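Local structure of YghZ aldo-keto reductase (3N6Q) at residues P188-N200 with V217-L230. The protein is an aldo-keto reductase of the TIM-barrel type that probably reduces aldehydes or ketones with a nicotinamide cofactor. Residues are numbered along the deposited sequence; the frame is centred on the assembly and turned at random.
Sequences PLLIHQPSYNLLN and VGCIAFTPLAQGLL
Asn197 reaches over to the turn that starts at Thr223, and its side chain is worth following outward. CB lies 3.3 Å from Pro224 O; CG and both amide atoms then pass the methyl of Ala226. With CG wedged between its own backbone N and carbonyl carbon (chi1 52°), the amide splits its work: ND2 donates to Thr223 O at 2.9 Å, tilted about 20° from that carbonyl's plane, while OD1 turns back to take Leu199 N on a lone pair, making an Asx turn. Thr223 O also receives Ala226 N, closing a type I turn. With an alanine here, Leu199 N is likely to lose the OD1 that accepts its hydrogen, and Thr223 O its side-chain donor from the other loop. A water next door joins Leu198 N to Pro224 O.

These loops leave the C-terminal ends of two neighbouring parallel strands of the TIM barrel, 191-193 and 218-221, linked by a largely helical crossover. Between the strands Gly218 N gives to Leu190 O, His192 N returns a bond to Gly218 O, and Ile220 N gives to His192 O; beyond them, Phe222 N meets Pro194 O at 2.8 Å. Ile191 CD1 packs on Ile220 CG2 (3.7 Å), beside Tyr136 of strand 132-137, which both side chains touch. Gln193 runs alongside Ile220, its CB 3.6 Å from that same CG2, and its extended chain carries OE1 to within 3.7 Å of Phe222 CD1, the amide and ring planes 16° apart; its NE2 bonds weakly to Asp61 and Tyr136. Ser195 OG sits at the edge of the Phe222 ring, 3.5 Å from CD2.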
loop_
_atom_site.group_PDB
_atom_site.type_symbol
_atom_site.label_atom_id
_atom_site.label_comp_id
_atom_site.label_asym_id
_atom_site.label_seq_id
_atom_site.Cartn_x
_atom_site.Cartn_y
_atom_site.Cartn_z
ATOM N N PRO B 188 -3.120 -11.523 12.545
ATOM C CA PRO B 188 -3.760 -12.238 13.667
ATOM C C PRO B 188 -4.792 -11.375 14.340
ATOM O O PRO B 188 -4.523 -10.182 14.580
ATOM C CB PRO B 188 -2.594 -12.499 14.659
ATOM C CG PRO B 188 -1.521 -11.428 14.360
ATOM C CD PRO B 188 -1.793 -10.937 12.886
ATOM N N LEU B 189 -5.921 -11.950 14.743
ATOM C CA LEU B 189 -6.874 -11.210 15.579
ATOM C C LEU B 189 -6.182 -10.935 16.916
ATOM O O LEU B 189 -5.773 -11.900 17.590
ATOM C CB LEU B 189 -8.131 -12.053 15.807
ATOM C CG LEU B 189 -9.143 -11.370 16.745
ATOM C CD1 LEU B 189 -9.747 -9.992 16.145
ATOM C CD2 LEU B 189 -10.344 -12.331 16.994
ATOM N N LEU B 190 -6.060 -9.665 17.345
ATOM C CA LEU B 190 -5.338 -9.389 18.609
ATOM C C LEU B 190 -6.114 -9.798 19.863
ATOM O O LEU B 190 -5.537 -10.339 20.839
ATOM C CB LEU B 190 -4.921 -7.912 18.700
ATOM C CG LEU B 190 -4.261 -7.552 20.034
ATOM C CD1 LEU B 190 -2.784 -8.167 20.135
ATOM C CD2 LEU B 190 -4.248 -6.006 20.204
ATOM N N ILE B 191 -7.404 -9.467 19.880
ATOM C CA ILE B 191 -8.139 -9.267 21.123
ATOM C C ILE B 191 -9.641 -9.350 20.889
ATOM O O ILE B 191 -10.188 -8.962 19.794
ATOM C CB ILE B 191 -7.699 -7.934 21.827
ATOM C CG1 ILE B 191 -8.216 -7.830 23.245
ATOM C CG2 ILE B 191 -8.200 -6.668 21.010
ATOM C CD1 ILE B 191 -7.438 -6.646 24.037
ATOM N N HIS B 192 -10.341 -9.842 21.923
ATOM C CA HIS B 192 -11.786 -9.910 21.956
ATOM C C HIS B 192 -12.200 -9.146 23.208
ATOM O O HIS B 192 -11.614 -9.339 24.314
ATOM C CB HIS B 192 -12.251 -11.404 22.012
ATOM C CG HIS B 192 -13.740 -11.610 21.880
ATOM N ND1 HIS B 192 -14.659 -11.059 22.752
ATOM C CD2 HIS B 192 -14.465 -12.328 20.978
ATOM C CE1 HIS B 192 -15.875 -11.445 22.410
ATOM N NE2 HIS B 192 -15.783 -12.196 21.317
ATOM N N GLN B 193 -13.159 -8.235 23.055
ATOM C CA GLN B 193 -13.757 -7.563 24.189
ATOM C C GLN B 193 -15.190 -8.014 24.441
ATOM O O GLN B 193 -16.131 -7.474 23.831
ATOM C CB GLN B 193 -13.682 -6.011 23.966
ATOM C CG GLN B 193 -14.286 -5.224 25.058
ATOM C CD GLN B 193 -14.079 -3.707 24.833
ATOM O OE1 GLN B 193 -14.988 -2.937 25.047
ATOM N NE2 GLN B 193 -12.880 -3.299 24.483
ATOM N N PRO B 194 -15.398 -8.978 25.392
ATOM C CA PRO B 194 -16.753 -9.405 25.792
ATOM C C PRO B 194 -17.185 -8.683 27.057
ATOM O O PRO B 194 -16.358 -8.192 27.839
ATOM C CB PRO B 194 -16.565 -10.913 26.070
ATOM C CG PRO B 194 -15.167 -10.941 26.739
ATOM C CD PRO B 194 -14.347 -9.886 25.917
ATOM N N SER B 195 -18.479 -8.630 27.319
ATOM C CA SER B 195 -18.918 -8.243 28.647
ATOM C C SER B 195 -18.663 -9.491 29.476
ATOM O O SER B 195 -19.139 -10.566 29.098
ATOM C CB SER B 195 -20.450 -8.002 28.655
ATOM O OG SER B 195 -20.732 -6.789 27.960
ATOM N N TYR B 196 -18.093 -9.310 30.666
ATOM C CA TYR B 196 -17.636 -10.473 31.482
ATOM C C TYR B 196 -17.418 -10.000 32.907
ATOM O O TYR B 196 -16.724 -9.016 33.141
ATOM C CB TYR B 196 -16.307 -10.980 30.903
ATOM C CG TYR B 196 -15.834 -12.278 31.539
ATOM C CD1 TYR B 196 -16.726 -13.100 32.231
ATOM C CD2 TYR B 196 -14.489 -12.610 31.522
ATOM C CE1 TYR B 196 -16.286 -14.346 32.767
ATOM C CE2 TYR B 196 -14.036 -13.798 32.122
ATOM C CZ TYR B 196 -14.939 -14.660 32.699
ATOM O OH TYR B 196 -14.475 -15.859 33.262
ATOM N N ASN B 197 -18.121 -10.609 33.864
ATOM C CA ASN B 197 -17.929 -10.255 35.257
ATOM C C ASN B 197 -18.480 -11.404 36.112
ATOM O O ASN B 197 -18.959 -12.435 35.597
ATOM C CB ASN B 197 -18.667 -8.929 35.602
ATOM C CG ASN B 197 -20.155 -8.926 35.183
ATOM O OD1 ASN B 197 -20.967 -9.670 35.718
ATOM N ND2 ASN B 197 -20.515 -8.020 34.258
ATOM N N LEU B 198 -18.533 -11.168 37.414
ATOM C CA LEU B 198 -18.927 -12.249 38.304
ATOM C C LEU B 198 -20.346 -12.730 38.028
ATOM O O LEU B 198 -20.635 -13.911 38.197
ATOM C CB LEU B 198 -18.822 -11.782 39.759
ATOM C CG LEU B 198 -17.587 -12.178 40.544
ATOM C CD1 LEU B 198 -17.791 -11.580 41.934
ATOM C CD2 LEU B 198 -17.486 -13.688 40.678
ATOM N N LEU B 199 -21.209 -11.831 37.559
ATOM C CA LEU B 199 -22.623 -12.107 37.387
ATOM C C LEU B 199 -22.941 -12.495 35.958
ATOM O O LEU B 199 -24.073 -12.810 35.655
ATOM C CB LEU B 199 -23.475 -10.877 37.750
ATOM C CG LEU B 199 -23.093 -10.345 39.138
ATOM C CD1 LEU B 199 -24.082 -9.269 39.489
ATOM C CD2 LEU B 199 -23.153 -11.495 40.151
ATOM N N ASN B 200 -21.956 -12.401 35.068
ATOM C CA ASN B 200 -22.233 -12.630 33.648
ATOM C C ASN B 200 -21.156 -13.491 33.019
ATOM O O ASN B 200 -20.071 -12.996 32.646
ATOM C CB ASN B 200 -22.426 -11.315 32.873
ATOM C CG ASN B 200 -22.748 -11.572 31.407
ATOM O OD1 ASN B 200 -22.801 -12.725 30.970
ATOM N ND2 ASN B 200 -22.895 -10.525 30.648
ATOM N N VAL B 217 -5.798 -15.355 21.089
ATOM C CA VAL B 217 -6.433 -13.998 21.105
ATOM C C VAL B 217 -6.575 -13.539 22.559
ATOM O O VAL B 217 -7.009 -14.323 23.449
ATOM C CB VAL B 217 -7.831 -14.116 20.447
ATOM C CG1 VAL B 217 -8.611 -12.774 20.475
ATOM C CG2 VAL B 217 -7.666 -14.715 18.992
ATOM N N GLY B 218 -6.273 -12.263 22.824
ATOM C CA GLY B 218 -6.491 -11.779 24.200
ATOM C C GLY B 218 -7.958 -11.502 24.524
ATOM O O GLY B 218 -8.845 -11.613 23.689
ATOM N N CYS B 219 -8.225 -11.208 25.783
ATOM C CA CYS B 219 -9.574 -11.020 26.264
ATOM C C CYS B 219 -9.561 -9.812 27.211
ATOM O O CYS B 219 -8.884 -9.844 28.262
ATOM C CB CYS B 219 -10.029 -12.266 27.075
ATOM S SG CYS B 219 -11.724 -12.106 27.652
ATOM N N ILE B 220 -10.361 -8.776 26.897
ATOM C CA ILE B 220 -10.439 -7.641 27.741
ATOM C C ILE B 220 -11.873 -7.504 28.217
ATOM O O ILE B 220 -12.802 -7.452 27.425
ATOM C CB ILE B 220 -9.829 -6.342 27.098
ATOM C CG1 ILE B 220 -10.038 -5.188 28.063
ATOM C CG2 ILE B 220 -10.594 -6.033 25.780
ATOM C CD1 ILE B 220 -9.176 -3.922 27.690
ATOM N N ALA B 221 -12.076 -7.613 29.535
ATOM C CA ALA B 221 -13.423 -7.643 30.075
ATOM C C ALA B 221 -14.111 -6.263 30.148
ATOM O O ALA B 221 -13.714 -5.362 30.913
ATOM C CB ALA B 221 -13.419 -8.321 31.522
ATOM N N PHE B 222 -15.250 -6.144 29.451
ATOM C CA PHE B 222 -16.056 -4.908 29.489
ATOM C C PHE B 222 -17.096 -5.057 30.602
ATOM O O PHE B 222 -17.587 -6.169 30.889
ATOM C CB PHE B 222 -16.766 -4.779 28.123
ATOM C CG PHE B 222 -17.692 -3.596 28.023
ATOM C CD1 PHE B 222 -17.172 -2.307 27.913
ATOM C CD2 PHE B 222 -19.066 -3.767 28.036
ATOM C CE1 PHE B 222 -18.010 -1.190 27.832
ATOM C CE2 PHE B 222 -19.915 -2.654 27.957
ATOM C CZ PHE B 222 -19.379 -1.359 27.839
ATOM N N THR B 223 -17.397 -3.954 31.299
ATOM C CA THR B 223 -18.309 -3.923 32.483
ATOM C C THR B 223 -17.940 -4.989 33.555
ATOM O O THR B 223 -18.803 -5.738 34.002
ATOM C CB THR B 223 -19.812 -4.076 32.215
ATOM O OG1 THR B 223 -20.101 -5.255 31.431
ATOM C CG2 THR B 223 -20.360 -2.795 31.497
ATOM N N PRO B 224 -16.673 -5.028 33.921
ATOM C CA PRO B 224 -16.228 -6.018 34.972
ATOM C C PRO B 224 -16.868 -5.762 36.333
ATOM O O PRO B 224 -16.878 -6.676 37.185
ATOM C CB PRO B 224 -14.706 -5.801 35.034
ATOM C CG PRO B 224 -14.537 -4.229 34.713
ATOM C CD PRO B 224 -15.620 -4.026 33.593
ATOM N N LEU B 225 -17.417 -4.553 36.540
ATOM C CA LEU B 225 -18.193 -4.244 37.762
ATOM C C LEU B 225 -19.698 -4.283 37.596
ATOM O O LEU B 225 -20.431 -3.928 38.543
ATOM C CB LEU B 225 -17.735 -2.919 38.394
ATOM C CG LEU B 225 -16.251 -2.827 38.775
ATOM C CD1 LEU B 225 -15.996 -1.476 39.406
ATOM C CD2 LEU B 225 -15.873 -3.957 39.800
ATOM N N ALA B 226 -20.162 -4.879 36.484
ATOM C CA ALA B 226 -21.627 -5.107 36.245
ATOM C C ALA B 226 -22.421 -3.832 36.457
ATOM O O ALA B 226 -23.469 -3.837 37.089
ATOM C CB ALA B 226 -22.166 -6.289 37.076
ATOM N N GLN B 227 -21.861 -2.723 35.952
ATOM C CA GLN B 227 -22.441 -1.389 36.051
ATOM C C GLN B 227 -22.873 -0.961 37.446
ATOM O O GLN B 227 -23.959 -0.408 37.627
ATOM C CB GLN B 227 -23.610 -1.266 35.073
ATOM C CG GLN B 227 -23.167 -1.459 33.641
ATOM C CD GLN B 227 -24.336 -1.334 32.674
ATOM O OE1 GLN B 227 -24.750 -0.220 32.330
ATOM N NE2 GLN B 227 -24.892 -2.476 32.262
ATOM N N GLY B 228 -22.045 -1.260 38.442
ATOM C CA GLY B 228 -22.326 -0.844 39.804
ATOM C C GLY B 228 -22.903 -1.962 40.629
ATOM O O GLY B 228 -22.890 -1.877 41.835
ATOM N N LEU B 229 -23.399 -3.030 40.018
ATOM C CA LEU B 229 -23.922 -4.113 40.862
ATOM C C LEU B 229 -22.806 -4.712 41.740
ATOM O O LEU B 229 -23.062 -5.188 42.833
ATOM C CB LEU B 229 -24.590 -5.220 40.043
ATOM C CG LEU B 229 -25.906 -4.789 39.394
ATOM C CD1 LEU B 229 -26.435 -5.966 38.574
ATOM C CD2 LEU B 229 -26.886 -4.424 40.483
ATOM N N LEU B 230 -21.576 -4.656 41.271
ATOM C CA LEU B 230 -20.473 -5.306 42.031
ATOM C C LEU B 230 -19.584 -4.288 42.729
ATOM O O LEU B 230 -18.346 -4.432 42.745
ATOM C CB LEU B 230 -19.646 -6.165 41.059
ATOM C CG LEU B 230 -20.424 -7.363 40.509
ATOM C CD1 LEU B 230 -19.680 -8.053 39.364
ATOM C CD2 LEU B 230 -20.680 -8.393 41.658
HETATM O O HOH W 1 -16.379 -9.305 38.077
#